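Local coordinates for protein cytochrome P450 (CYP102L1) (Mycobacterium phage Adler, PDB 6N6Q) that probably acts as a haem-dependent monooxygenase of the cytochrome P450 family, using its haem iron to activate oxygen for insertion into an organic substrate, at residues L189-Y194 and A218-F223. Residues are numbered along the deposited sequence; the frame is centred on the assembly and turned at random.
Sequences LRELQY and AADKKF
Arg190 lays the side of its guanidinium group against the carboxylate of Asp220 and grips it with two nitrogens, a worked example of the side-on bidentate salt bridge, somewhat twisted. Arg190 NE donates to Asp220 OD2 at 2.8 Å, and OD2 receives it on its syn lone pair. The NH2 of Arg190 reaches Asp220 OD1 at 2.7 Å, the straighter of the two bonds with an N-H...O angle of 159°. OD1 lies practically in the guanidinium plane, whereas OD2 is tilted from it, and the two flat groups are turned 36° from each other. A bend at chi3 in the arginine chain helps bring the NE edge round to face the acid, and two bonds restrict how far either group can swivel.

The bridge joins helix 183-196 to helix 212-237, which in the P450 fold probably correspond to the F and G helices that lie over the distal side of the haem. At this crossing the axes of the short segments approach to 9.9 Å, with their N-to-C directions 127° apart, and Glu191 and Asp220 have the nearest CA atoms.

Glu191 enters beside the bridge as a second acid. Its carboxylate stands nearly perpendicular to that of Asp220, and OE2 rests against Asp220 CB at 3.3 Å. The closest oxygens, Glu191 OE2 and Asp220 OD2, remain 4.2 Å apart, a proximity of like charges that Arg190 probably eases. His217, about one turn before Asp220 on helix 212-237, hydrogen-bonds Glu191 OE1 through ND1 and also stacks on the ring of Tyr194. Lys221 adds a looser contact, its CB 4.3 Å from Glu191 OE1, while its extended chain carries the ammonium group away from helix 183-196.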
ATOM      1  N   LEU A 189      -0.115 -15.536   3.751  1.00 52.17           N
ATOM      2  CA  LEU A 189      -0.259 -15.496   2.298  1.00 54.22           C
ATOM      3  C   LEU A 189      -1.217 -16.575   1.806  1.00 56.40           C
ATOM      4  O   LEU A 189      -2.056 -16.315   0.936  1.00 49.60           O
ATOM      5  CB  LEU A 189       1.108 -15.638   1.630  1.00 52.60           C
ATOM      6  CG  LEU A 189       2.113 -14.511   1.879  1.00 55.91           C
ATOM      7  CD1 LEU A 189       3.437 -14.822   1.206  1.00 57.34           C
ATOM      8  CD2 LEU A 189       1.562 -13.177   1.395  1.00 44.67           C
ATOM      9  N   ARG A 190      -1.104 -17.794   2.342  1.00 57.75           N
ATOM     10  CA  ARG A 190      -2.079 -18.830   2.015  1.00 54.84           C
ATOM     11  C   ARG A 190      -3.479 -18.428   2.453  1.00 51.35           C
ATOM     12  O   ARG A 190      -4.466 -18.795   1.805  1.00 52.35           O
ATOM     13  CB  ARG A 190      -1.692 -20.158   2.666  1.00 54.97           C
ATOM     14  CG  ARG A 190      -0.495 -20.853   2.048  1.00 51.08           C
ATOM     15  CD  ARG A 190      -0.458 -22.320   2.458  1.00 55.30           C
ATOM     16  NE  ARG A 190      -0.490 -22.486   3.909  1.00 53.14           N
ATOM     17  CZ  ARG A 190       0.593 -22.602   4.671  1.00 53.27           C
ATOM     18  NH1 ARG A 190       1.798 -22.575   4.118  1.00 54.03           N
ATOM     19  NH2 ARG A 190       0.473 -22.746   5.983  1.00 48.89           N
ATOM     20  N   GLU A 191      -3.584 -17.676   3.551  1.00 56.74           N
ATOM     21  CA  GLU A 191      -4.886 -17.234   4.032  1.00 50.71           C
ATOM     22  C   GLU A 191      -5.454 -16.120   3.162  1.00 50.29           C
ATOM     23  O   GLU A 191      -6.677 -15.992   3.039  1.00 52.38           O
ATOM     24  CB  GLU A 191      -4.767 -16.787   5.489  1.00 45.55           C
ATOM     25  CG  GLU A 191      -6.041 -16.910   6.302  1.00 54.82           C
ATOM     26  CD  GLU A 191      -6.565 -18.333   6.367  1.00 55.43           C
ATOM     27  OE1 GLU A 191      -7.788 -18.503   6.538  1.00 59.73           O
ATOM     28  OE2 GLU A 191      -5.760 -19.280   6.248  1.00 62.24           O
ATOM     29  N   LEU A 192      -4.587 -15.307   2.552  1.00 54.74           N
ATOM     30  CA  LEU A 192      -5.057 -14.283   1.624  1.00 50.34           C
ATOM     31  C   LEU A 192      -5.574 -14.905   0.335  1.00 54.41           C
ATOM     32  O   LEU A 192      -6.588 -14.459  -0.214  1.00 59.01           O
ATOM     33  CB  LEU A 192      -3.934 -13.289   1.324  1.00 50.13           C
ATOM     34  CG  LEU A 192      -3.499 -12.344   2.446  1.00 53.61           C
ATOM     35  CD1 LEU A 192      -2.191 -11.660   2.079  1.00 51.60           C
ATOM     36  CD2 LEU A 192      -4.579 -11.313   2.736  1.00 45.65           C
ATOM     37  N   GLN A 193      -4.883 -15.932  -0.170  1.00 59.17           N
ATOM     38  CA  GLN A 193      -5.350 -16.625  -1.367  1.00 56.64           C
ATOM     39  C   GLN A 193      -6.688 -17.307  -1.120  1.00 54.92           C
ATOM     40  O   GLN A 193      -7.585 -17.262  -1.969  1.00 61.70           O
ATOM     41  CB  GLN A 193      -4.315 -17.653  -1.821  1.00 55.66           C
ATOM     42  CG  GLN A 193      -2.975 -17.077  -2.219  1.00 58.63           C
ATOM     43  CD  GLN A 193      -1.997 -18.153  -2.648  1.00 74.22           C
ATOM     44  OE1 GLN A 193      -2.278 -19.346  -2.520  1.00 68.34           O
ATOM     45  NE2 GLN A 193      -0.847 -17.738  -3.161  1.00 72.40           N
ATOM     46  N   TYR A 194      -6.835 -17.949   0.039  1.00 55.46           N
ATOM     47  CA  TYR A 194      -8.077 -18.629   0.376  1.00 59.87           C
ATOM     48  C   TYR A 194      -9.234 -17.657   0.557  1.00 61.42           C
ATOM     49  O   TYR A 194     -10.394 -18.057   0.414  1.00 64.13           O
ATOM     50  CB  TYR A 194      -7.878 -19.461   1.645  1.00 50.44           C
ATOM     51  CG  TYR A 194      -9.029 -20.380   1.984  1.00 48.89           C
ATOM     52  CD1 TYR A 194      -9.145 -21.627   1.385  1.00 56.50           C
ATOM     53  CD2 TYR A 194      -9.989 -20.009   2.915  1.00 54.36           C
ATOM     54  CE1 TYR A 194     -10.189 -22.475   1.696  1.00 53.71           C
ATOM     55  CE2 TYR A 194     -11.037 -20.849   3.232  1.00 55.57           C
ATOM     56  CZ  TYR A 194     -11.132 -22.081   2.620  1.00 58.57           C
ATOM     57  OH  TYR A 194     -12.175 -22.919   2.933  1.00 65.97           O
ATOM     58  N   ALA A 218      -8.219 -23.937   8.320  1.00 51.80           N
ATOM     59  CA  ALA A 218      -8.499 -23.973   9.752  1.00 56.32           C
ATOM     60  C   ALA A 218      -7.210 -23.985  10.562  1.00 48.07           C
ATOM     61  O   ALA A 218      -7.104 -23.298  11.585  1.00 48.21           O
ATOM     62  CB  ALA A 218      -9.359 -25.190  10.092  1.00 40.09           C
ATOM     63  N   ALA A 219      -6.214 -24.753  10.113  1.00 47.06           N
ATOM     64  CA  ALA A 219      -4.935 -24.788  10.813  1.00 45.40           C
ATOM     65  C   ALA A 219      -4.189 -23.467  10.668  1.00 50.47           C
ATOM     66  O   ALA A 219      -3.598 -22.974  11.636  1.00 56.91           O
ATOM     67  CB  ALA A 219      -4.083 -25.946  10.294  1.00 50.97           C
ATOM     68  N   ASP A 220      -4.203 -22.880   9.468  1.00 48.83           N
ATOM     69  CA  ASP A 220      -3.526 -21.603   9.263  1.00 46.23           C
ATOM     70  C   ASP A 220      -4.173 -20.494  10.081  1.00 46.92           C
ATOM     71  O   ASP A 220      -3.474 -19.642  10.641  1.00 45.27           O
ATOM     72  CB  ASP A 220      -3.523 -21.239   7.778  1.00 51.02           C
ATOM     73  CG  ASP A 220      -2.457 -21.983   6.998  1.00 59.04           C
ATOM     74  OD1 ASP A 220      -1.649 -22.700   7.626  1.00 56.43           O
ATOM     75  OD2 ASP A 220      -2.426 -21.844   5.756  1.00 53.55           O
ATOM     76  N   LYS A 221      -5.505 -20.491  10.166  1.00 51.53           N
ATOM     77  CA  LYS A 221      -6.199 -19.450  10.917  1.00 54.50           C
ATOM     78  C   LYS A 221      -5.835 -19.505  12.398  1.00 55.69           C
ATOM     79  O   LYS A 221      -5.534 -18.475  13.015  1.00 52.25           O
ATOM     80  CB  LYS A 221      -7.709 -19.586  10.719  1.00 52.94           C
ATOM     81  CG  LYS A 221      -8.511 -18.379  11.170  1.00 49.90           C
ATOM     82  CD  LYS A 221      -9.987 -18.541  10.833  1.00 56.11           C
ATOM     83  CE  LYS A 221     -10.780 -17.291  11.191  1.00 63.55           C
ATOM     84  NZ  LYS A 221     -12.203 -17.397  10.766  1.00 71.05           N
ATOM     85  N   LYS A 222      -5.851 -20.705  12.986  1.00 47.96           N
ATOM     86  CA  LYS A 222      -5.459 -20.848  14.385  1.00 50.42           C
ATOM     87  C   LYS A 222      -3.993 -20.489  14.589  1.00 47.97           C
ATOM     88  O   LYS A 222      -3.638 -19.845  15.583  1.00 48.36           O
ATOM     89  CB  LYS A 222      -5.724 -22.274  14.871  1.00 51.47           C
ATOM     90  CG  LYS A 222      -7.193 -22.629  15.031  1.00 66.38           C
ATOM     91  CD  LYS A 222      -7.346 -24.032  15.606  1.00 75.51           C
ATOM     92  CE  LYS A 222      -8.807 -24.440  15.718  1.00 76.88           C
ATOM     93  NZ  LYS A 222      -8.953 -25.833  16.231  1.00 84.66           N
ATOM     94  N   PHE A 223      -3.127 -20.902  13.660  1.00 46.72           N
ATOM     95  CA  PHE A 223      -1.703 -20.609  13.791  1.00 43.77           C
ATOM     96  C   PHE A 223      -1.437 -19.110  13.715  1.00 49.42           C
ATOM     97  O   PHE A 223      -0.581 -18.588  14.439  1.00 52.84           O
ATOM     98  CB  PHE A 223      -0.914 -21.351  12.711  1.00 47.88           C
ATOM     99  CG  PHE A 223       0.566 -21.100  12.761  1.00 50.05           C
ATOM    100  CD1 PHE A 223       1.365 -21.770  13.673  1.00 43.67           C
ATOM    101  CD2 PHE A 223       1.159 -20.198  11.893  1.00 44.79           C
ATOM    102  CE1 PHE A 223       2.729 -21.542  13.721  1.00 52.10           C
ATOM    103  CE2 PHE A 223       2.523 -19.966  11.937  1.00 49.67           C
ATOM    104  CZ  PHE A 223       3.309 -20.638  12.852  1.00 43.47           C
TER